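Local coordinates for NAD nucleotidase (Haemophilus influenzae, PDB 3ZTV), which hydrolyses NAD to adenosine and nicotinamide riboside in the periplasm, acting as both a pyrophosphatase and a 5'-nucleotidase with zinc at its active site, at residues N35-K40 / L300-S305; E104-N109 / N166-G171; G111-L116 / S133-N138. All coordinates share one frame; numbering follows the deposited sequence.

Contact 1 of 3, residues N35-K40 / L300-S305; sequences NGQQTK and LQVKNS
Two small beta hairpins meet edge to edge where K40 pairs with Q301: strand 37-43, partnered by strand 28-34, touches strand 301-303, partnered by strand 309-311. K40 and Q301 form a single antiparallel hydrogen-bonded pair, with K40 N at 2.8 Å from Q301 O and Q301 N at 3.1 Å from K40 O. The directions of the short strands differ by 130°, and K40 with Q301 is the one bridge between these segments. Just beside it, T39 CA adds a CA-H...O contact of 3.2 Å to Q301 O.

Threonine suits this edge because its two branches divide the work. With OG1 beside its own backbone N (chi1 -54°), the hydroxyl donates to Q37 O at 2.9 Å from above the carbonyl plane, while CG2 rests 3.5 Å from Q301 O. V302 lies alongside T39, pointing the same way, and its CG1 comes 3.7 Å from T39 OG1. The extended K40 chain lies obliquely across Q301; its cationic end makes a cation-pi contact with W309, and Q301 NE2 bonds to E311. Beyond the bridge a water joins the two backbones, donating to Q38 O at 2.8 Å and accepting from K303 N at 2.9 Å.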
loop_
_atom_site.group_PDB
_atom_site.type_symbol
_atom_site.label_atom_id
_atom_site.label_comp_id
_atom_site.label_asym_id
_atom_site.label_seq_id
_atom_site.Cartn_x
_atom_site.Cartn_y
_atom_site.Cartn_z
ATOM N N ASN A 35 38.006 -32.116 2.541
ATOM C CA ASN A 35 39.273 -32.653 2.059
ATOM C C ASN A 35 39.144 -33.226 0.645
ATOM O O ASN A 35 39.742 -34.252 0.329
ATOM C CB ASN A 35 39.829 -33.712 3.019
ATOM C CG ASN A 35 40.179 -33.142 4.385
ATOM O OD1 ASN A 35 40.285 -33.875 5.369
ATOM N ND2 ASN A 35 40.352 -31.827 4.453
ATOM N N GLY A 36 38.347 -32.571 -0.195
ATOM C CA GLY A 36 38.250 -32.922 -1.603
ATOM C C GLY A 36 37.182 -33.928 -1.999
ATOM O O GLY A 36 36.927 -34.125 -3.191
ATOM N N GLN A 37 36.547 -34.560 -1.017
ATOM C CA GLN A 37 35.572 -35.611 -1.297
ATOM C C GLN A 37 34.174 -35.261 -0.802
ATOM O O GLN A 37 34.016 -34.672 0.269
ATOM C CB GLN A 37 36.014 -36.925 -0.649
ATOM C CG GLN A 37 37.457 -37.310 -0.944
ATOM C CD GLN A 37 37.665 -38.809 -0.961
ATOM O OE1 GLN A 37 37.558 -39.477 0.067
ATOM N NE2 GLN A 37 37.960 -39.349 -2.138
ATOM N N GLN A 38 33.160 -35.634 -1.577
ATOM C CA GLN A 38 31.784 -35.468 -1.122
ATOM C C GLN A 38 31.530 -36.361 0.082
ATOM O O GLN A 38 31.815 -37.563 0.058
ATOM C CB GLN A 38 30.776 -35.764 -2.231
ATOM C CG GLN A 38 29.334 -35.747 -1.744
ATOM C CD GLN A 38 28.365 -35.212 -2.777
ATOM O OE1 GLN A 38 27.549 -35.955 -3.328
ATOM N NE2 GLN A 38 28.439 -33.910 -3.037
ATOM N N THR A 39 30.991 -35.759 1.134
ATOM C CA THR A 39 30.892 -36.387 2.437
ATOM C C THR A 39 29.511 -36.130 3.021
ATOM O O THR A 39 29.050 -34.980 3.068
ATOM C CB THR A 39 31.975 -35.821 3.381
ATOM O OG1 THR A 39 33.262 -35.949 2.759
ATOM C CG2 THR A 39 31.983 -36.544 4.713
ATOM N N LYS A 40 28.842 -37.195 3.448
ATOM C CA LYS A 40 27.573 -37.067 4.152
ATOM C C LYS A 40 27.862 -36.805 5.615
ATOM O O LYS A 40 28.669 -37.506 6.233
ATOM C CB LYS A 40 26.742 -38.347 4.028
ATOM C CG LYS A 40 26.088 -38.583 2.675
ATOM C CD LYS A 40 25.277 -39.879 2.684
ATOM C CE LYS A 40 24.516 -40.075 1.381
ATOM N NZ LYS A 40 23.728 -41.341 1.403
ATOM N N LEU A 300 30.680 -39.202 9.103
ATOM C CA LEU A 300 31.581 -38.715 8.074
ATOM C C LEU A 300 31.682 -39.805 7.017
ATOM O O LEU A 300 32.612 -40.622 7.033
ATOM C CB LEU A 300 32.959 -38.405 8.663
ATOM C CG LEU A 300 33.028 -37.314 9.742
ATOM C CD1 LEU A 300 34.364 -37.366 10.466
ATOM C CD2 LEU A 300 32.771 -35.916 9.174
ATOM N N GLN A 301 30.714 -39.832 6.109
ATOM C CA GLN A 301 30.610 -40.921 5.139
ATOM C C GLN A 301 30.982 -40.484 3.729
ATOM O O GLN A 301 30.577 -39.420 3.267
ATOM C CB GLN A 301 29.199 -41.511 5.148
ATOM C CG GLN A 301 28.811 -42.146 6.468
ATOM C CD GLN A 301 27.376 -42.619 6.485
ATOM O OE1 GLN A 301 26.683 -42.571 5.468
ATOM N NE2 GLN A 301 26.920 -43.071 7.645
ATOM N N VAL A 302 31.773 -41.313 3.053
ATOM C CA VAL A 302 32.117 -41.086 1.657
ATOM C C VAL A 302 31.740 -42.323 0.837
ATOM O O VAL A 302 31.663 -43.431 1.373
ATOM C CB VAL A 302 33.616 -40.762 1.485
ATOM C CG1 VAL A 302 33.992 -39.531 2.314
ATOM C CG2 VAL A 302 34.469 -41.959 1.879
ATOM N N LYS A 303 31.479 -42.129 -0.449
ATOM C CA LYS A 303 31.033 -43.219 -1.319
ATOM C C LYS A 303 32.219 -44.050 -1.791
ATOM O O LYS A 303 33.180 -43.510 -2.339
ATOM C CB LYS A 303 30.277 -42.646 -2.522
ATOM C CG LYS A 303 29.585 -43.665 -3.415
ATOM C CD LYS A 303 28.880 -42.956 -4.565
ATOM C CE LYS A 303 28.161 -43.924 -5.496
ATOM N NZ LYS A 303 26.796 -44.273 -5.011
ATOM N N ASN A 304 32.161 -45.362 -1.572
ATOM C CA ASN A 304 33.262 -46.229 -1.989
ATOM C C ASN A 304 33.107 -46.720 -3.427
ATOM O O ASN A 304 32.170 -46.328 -4.125
ATOM C CB ASN A 304 33.494 -47.385 -0.999
ATOM C CG ASN A 304 32.356 -48.392 -0.970
ATOM O OD1 ASN A 304 31.592 -48.520 -1.925
ATOM N ND2 ASN A 304 32.252 -49.123 0.132
ATOM N N SER A 305 34.028 -47.571 -3.873
ATOM C CA SER A 305 34.058 -47.977 -5.276
ATOM C C SER A 305 32.914 -48.908 -5.671
ATOM O O SER A 305 32.651 -49.100 -6.858
ATOM C CB SER A 305 35.416 -48.583 -5.654
ATOM O OG SER A 305 35.885 -49.477 -4.662
HETATM O O HOH W 1 31.919 -39.645 -1.791
#

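Contact 2 of 3, residues E104-N109 / N166-G171; sequences EFDAGN and NSSSPG
The torsions of N109, with CG beside the backbone N (chi1 -68°) and OD1 turned back almost level with CA (chi2 2°), carry its amide oxygen to the backbone of G171. G171 N donates to N109 OD1 at 2.8 Å, fairly straight at 161° but from above the amide plane, while N109 ND2 bonds weakly to D173. As a glycine, G171 lets its backbone come this close to the N109 amide.

F105 O accepts two bonds from opposite faces of its plane: a bent one from S169 N at 3.1 Å, well above the plane, and one from G108 N at 3.0 Å that closes a type I turn. G108 sits at positive phi, readily adopted by glycine, and brings its CA within 3.2 Å of S169 O. The F105 ring crosses P170 at about a right angle, with CD1 3.7 Å from P170 CB. One water links D106 OD1 to S167 O, and another joins D106 O to S169 OG. D106 OD1 and N102 O are both within reach of S168 OG, whose position is less sure.

The loop is thus held largely through backbone groups and waters to the segment just after N102, itself one of the zinc-binding residues.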
loop_
_atom_site.group_PDB
_atom_site.type_symbol
_atom_site.label_atom_id
_atom_site.label_comp_id
_atom_site.label_asym_id
_atom_site.label_seq_id
_atom_site.Cartn_x
_atom_site.Cartn_y
_atom_site.Cartn_z
ATOM N N GLU A 104 3.215 -20.119 10.278
ATOM C CA GLU A 104 2.528 -19.997 11.554
ATOM C C GLU A 104 1.001 -20.017 11.386
ATOM O O GLU A 104 0.283 -20.332 12.335
ATOM C CB GLU A 104 2.977 -18.729 12.291
ATOM C CG GLU A 104 4.104 -18.959 13.310
ATOM C CD GLU A 104 5.439 -19.321 12.686
ATOM O OE1 GLU A 104 5.886 -18.601 11.774
ATOM O OE2 GLU A 104 6.063 -20.312 13.111
ATOM N N PHE A 105 0.512 -19.706 10.183
ATOM C CA PHE A 105 -0.927 -19.695 9.910
ATOM C C PHE A 105 -1.438 -20.930 9.142
ATOM O O PHE A 105 -2.608 -20.963 8.753
ATOM C CB PHE A 105 -1.312 -18.406 9.166
ATOM C CG PHE A 105 -1.246 -17.177 10.026
ATOM C CD1 PHE A 105 -2.301 -16.845 10.860
ATOM C CD2 PHE A 105 -0.124 -16.355 10.013
ATOM C CE1 PHE A 105 -2.249 -15.711 11.661
ATOM C CE2 PHE A 105 -0.064 -15.223 10.816
ATOM C CZ PHE A 105 -1.132 -14.899 11.633
ATOM N N ASP A 106 -0.586 -21.937 8.928
ATOM C CA ASP A 106 -0.977 -23.106 8.119
ATOM C C ASP A 106 -2.191 -23.874 8.650
ATOM O O ASP A 106 -2.931 -24.471 7.863
ATOM C CB ASP A 106 0.187 -24.087 7.975
ATOM C CG ASP A 106 1.179 -23.680 6.897
ATOM O OD1 ASP A 106 1.073 -22.550 6.343
ATOM O OD2 ASP A 106 2.080 -24.500 6.618
ATOM N N ALA A 107 -2.374 -23.878 9.967
ATOM C CA ALA A 107 -3.514 -24.550 10.590
ATOM C C ALA A 107 -4.516 -23.525 11.129
ATOM O O ALA A 107 -5.196 -23.762 12.130
ATOM C CB ALA A 107 -3.036 -25.513 11.690
ATOM N N GLY A 108 -4.594 -22.375 10.464
ATOM C CA GLY A 108 -5.550 -21.349 10.839
ATOM C C GLY A 108 -5.189 -20.607 12.107
ATOM O O GLY A 108 -4.133 -20.840 12.696
ATOM N N ASN A 109 -6.061 -19.701 12.536
ATOM C CA ASN A 109 -5.825 -18.986 13.779
ATOM C C ASN A 109 -5.765 -19.963 14.942
ATOM O O ASN A 109 -5.033 -19.764 15.914
ATOM C CB ASN A 109 -6.932 -17.966 14.035
ATOM C CG ASN A 109 -6.927 -16.812 13.045
ATOM O OD1 ASN A 109 -6.121 -16.753 12.121
ATOM N ND2 ASN A 109 -7.858 -15.884 13.239
ATOM N N ASN A 166 -2.262 -15.851 0.751
ATOM C CA ASN A 166 -2.608 -16.719 -0.372
ATOM C C ASN A 166 -2.313 -18.192 -0.103
ATOM O O ASN A 166 -3.134 -19.063 -0.409
ATOM C CB ASN A 166 -1.877 -16.271 -1.648
ATOM C CG ASN A 166 -2.354 -14.914 -2.157
ATOM O OD1 ASN A 166 -3.493 -14.510 -1.917
ATOM N ND2 ASN A 166 -1.476 -14.205 -2.860
ATOM N N SER A 167 -1.157 -18.481 0.487
ATOM C CA SER A 167 -0.696 -19.864 0.593
ATOM C C SER A 167 -0.750 -20.465 1.999
ATOM O O SER A 167 -0.429 -21.644 2.185
ATOM C CB SER A 167 0.716 -19.998 0.040
ATOM O OG SER A 167 0.766 -19.561 -1.306
ATOM N N SER A 168 -1.139 -19.659 2.982
ATOM C CA SER A 168 -1.431 -20.162 4.318
ATOM C C SER A 168 -2.899 -19.891 4.617
ATOM O O SER A 168 -3.652 -19.523 3.715
ATOM C CB SER A 168 -0.530 -19.528 5.380
ATOM O OG SER A 168 -0.594 -20.266 6.595
ATOM N N SER A 169 -3.306 -20.059 5.872
ATOM C CA SER A 169 -4.733 -20.004 6.204
ATOM C C SER A 169 -5.082 -19.049 7.352
ATOM O O SER A 169 -5.780 -19.435 8.296
ATOM C CB SER A 169 -5.275 -21.409 6.507
ATOM O OG SER A 169 -5.070 -22.275 5.406
ATOM N N PRO A 170 -4.619 -17.788 7.273
ATOM C CA PRO A 170 -5.038 -16.875 8.341
ATOM C C PRO A 170 -6.550 -16.614 8.326
ATOM O O PRO A 170 -7.174 -16.589 7.263
ATOM C CB PRO A 170 -4.284 -15.583 8.000
ATOM C CG PRO A 170 -4.132 -15.632 6.535
ATOM C CD PRO A 170 -3.841 -17.084 6.237
ATOM N N GLY A 171 -7.125 -16.416 9.500
ATOM C CA GLY A 171 -8.540 -16.098 9.590
ATOM C C GLY A 171 -8.847 -14.702 9.069
ATOM O O GLY A 171 -7.963 -13.844 8.997
HETATM O O HOH W 2 1.953 -22.098 3.716
HETATM O O HOH W 3 -2.723 -23.414 5.131
#

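Contact 3 of 3, residues G111-L116 / S133-N138; sequences GLLKLL and SSILYN
Beside the contact of L136 with L112 and L113, the Y137 ring carries N138 CG on one face, 3.5 Å above the plane and offset toward the rim; the contact itself is aliphatic. It is made mostly by branched side chains, with some methyls resting on backbone atoms. L136 CD1 meets L112 CD2 at 4.0 Å, the two side chains crossing at about a right angle, and L136 CD2 approaches L113 N at 4.0 Å. Leucine suits this buried, apolar spot because its two methyls reach different residues of the helix. N109 also packs on L136, with L116 at the margin.

L113 reaches toward the loop with CG anti to its backbone N (chi1 -172°), which sets CD1 3.8 Å from I135 O and CD2 4.1 Å from I135 CD1. S134 shapes the loop: its OG accepts from L136 N at 3.1 Å in an ST turn and also bonds to D173, while Y137 N closes a type I turn on S134 O.

Helix 108-116 is the connection of a beta-alpha-beta crossover between the parallel strands 97-99 and 123-124; the loop between strands 128-130 and 143-148 packs against it, and Y137 and N138 touch K191 of the second subunit.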
loop_
_atom_site.group_PDB
_atom_site.type_symbol
_atom_site.label_atom_id
_atom_site.label_comp_id
_atom_site.label_asym_id
_atom_site.label_seq_id
_atom_site.Cartn_x
_atom_site.Cartn_y
_atom_site.Cartn_z
ATOM N N GLY A 111 -4.629 -23.066 14.938
ATOM C CA GLY A 111 -3.314 -23.671 15.014
ATOM C C GLY A 111 -2.269 -22.730 15.591
ATOM O O GLY A 111 -1.401 -23.150 16.353
ATOM N N LEU A 112 -2.338 -21.446 15.243
ATOM C CA LEU A 112 -1.367 -20.501 15.781
ATOM C C LEU A 112 -1.568 -20.332 17.282
ATOM O O LEU A 112 -0.609 -20.257 18.043
ATOM C CB LEU A 112 -1.443 -19.150 15.062
ATOM C CG LEU A 112 -0.434 -18.103 15.544
ATOM C CD1 LEU A 112 0.978 -18.685 15.632
ATOM C CD2 LEU A 112 -0.471 -16.876 14.641
ATOM N N LEU A 113 -2.825 -20.288 17.714
ATOM C CA LEU A 113 -3.106 -20.175 19.133
ATOM C C LEU A 113 -2.461 -21.323 19.921
ATOM O O LEU A 113 -1.954 -21.118 21.021
ATOM C CB LEU A 113 -4.616 -20.120 19.376
ATOM C CG LEU A 113 -5.035 -19.812 20.814
ATOM C CD1 LEU A 113 -4.540 -18.439 21.242
ATOM C CD2 LEU A 113 -6.548 -19.913 20.954
ATOM N N LYS A 114 -2.471 -22.528 19.347
ATOM C CA LYS A 114 -1.905 -23.696 20.026
ATOM C C LYS A 114 -0.389 -23.598 20.192
ATOM O O LYS A 114 0.182 -24.147 21.135
ATOM C CB LYS A 114 -2.279 -24.986 19.293
ATOM C CG LYS A 114 -3.744 -25.355 19.423
ATOM C CD LYS A 114 -4.058 -26.649 18.691
ATOM C CE LYS A 114 -3.243 -27.801 19.251
ATOM N NZ LYS A 114 -3.495 -29.075 18.518
ATOM N N LEU A 115 0.276 -22.917 19.264
ATOM C CA LEU A 115 1.700 -22.620 19.436
ATOM C C LEU A 115 1.918 -21.537 20.490
ATOM O O LEU A 115 2.771 -21.658 21.369
ATOM C CB LEU A 115 2.342 -22.181 18.113
ATOM C CG LEU A 115 3.767 -21.619 18.214
ATOM C CD1 LEU A 115 4.753 -22.714 18.604
ATOM C CD2 LEU A 115 4.220 -20.969 16.910
ATOM N N LEU A 116 1.134 -20.466 20.401
ATOM C CA LEU A 116 1.370 -19.294 21.240
ATOM C C LEU A 116 1.066 -19.528 22.727
ATOM O O LEU A 116 1.695 -18.913 23.589
ATOM C CB LEU A 116 0.588 -18.082 20.706
ATOM C CG LEU A 116 0.986 -17.603 19.301
ATOM C CD1 LEU A 116 0.256 -16.317 18.932
ATOM C CD2 LEU A 116 2.490 -17.392 19.187
ATOM N N SER A 133 -12.283 -9.257 18.057
ATOM C CA SER A 133 -12.979 -10.522 18.293
ATOM C C SER A 133 -12.124 -11.738 17.933
ATOM O O SER A 133 -12.489 -12.869 18.241
ATOM C CB SER A 133 -14.325 -10.559 17.555
ATOM O OG SER A 133 -15.338 -9.866 18.275
ATOM N N SER A 134 -10.983 -11.510 17.291
ATOM C CA SER A 134 -10.095 -12.603 16.918
ATOM C C SER A 134 -9.582 -13.352 18.142
ATOM O O SER A 134 -9.308 -12.759 19.185
ATOM C CB SER A 134 -8.904 -12.057 16.130
ATOM O OG SER A 134 -8.047 -13.111 15.706
ATOM N N ILE A 135 -9.427 -14.665 18.008
ATOM C CA ILE A 135 -8.826 -15.445 19.081
ATOM C C ILE A 135 -7.339 -15.102 19.251
ATOM O O ILE A 135 -6.721 -15.449 20.255
ATOM C CB ILE A 135 -9.027 -16.980 18.888
ATOM C CG1 ILE A 135 -8.257 -17.515 17.676
ATOM C CG2 ILE A 135 -10.522 -17.324 18.793
ATOM C CD1 ILE A 135 -8.445 -19.019 17.488
ATOM N N LEU A 136 -6.784 -14.377 18.279
ATOM C CA LEU A 136 -5.381 -13.937 18.332
ATOM C C LEU A 136 -5.208 -12.503 18.835
ATOM O O LEU A 136 -4.088 -11.988 18.873
ATOM C CB LEU A 136 -4.718 -14.090 16.966
ATOM C CG LEU A 136 -4.728 -15.519 16.419
ATOM C CD1 LEU A 136 -4.236 -15.534 14.990
ATOM C CD2 LEU A 136 -3.897 -16.459 17.295
ATOM N N TYR A 137 -6.300 -11.845 19.208
ATOM C CA TYR A 137 -6.224 -10.481 19.716
ATOM C C TYR A 137 -5.284 -10.412 20.918
ATOM O O TYR A 137 -5.346 -11.255 21.807
ATOM C CB TYR A 137 -7.619 -9.993 20.109
ATOM C CG TYR A 137 -7.672 -8.517 20.430
ATOM C CD1 TYR A 137 -7.374 -7.563 19.461
ATOM C CD2 TYR A 137 -8.026 -8.074 21.696
ATOM C CE1 TYR A 137 -7.426 -6.207 19.747
ATOM C CE2 TYR A 137 -8.083 -6.715 21.989
ATOM C CZ TYR A 137 -7.779 -5.792 21.011
ATOM O OH TYR A 137 -7.833 -4.443 21.295
ATOM N N ASN A 138 -4.411 -9.408 20.934
ATOM C CA ASN A 138 -3.494 -9.183 22.054
ATOM C C ASN A 138 -2.512 -10.324 22.346
ATOM O O ASN A 138 -2.087 -10.500 23.489
ATOM C CB ASN A 138 -4.263 -8.839 23.341
ATOM C CG ASN A 138 -4.840 -7.433 23.331
ATOM O OD1 ASN A 138 -5.851 -7.164 23.983
ATOM N ND2 ASN A 138 -4.201 -6.532 22.594
#

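Contacts 2 and 3 are neighbours, their centres about 11 Å apart, and share helix 108-116: N109 CG packs on L136 CD1 at 3.6 Å, and F105 CZ on L112 CD2 at 3.7 Å. Contact 2 is nearer the metals, with the D106 side chain about 8 Å from a zinc ion, whereas the L112 side chain of contact 3 is about 13 Å away. Contact 1 lies across the chain's centre, about 41 Å from contact 2 and about 47 Å from contact 3 between centres; its K40 side chain is about 14 Å from the bound adenosine. Contact 3 is nested inside the loop closed by contact 2, and both inside that closed by contact 1.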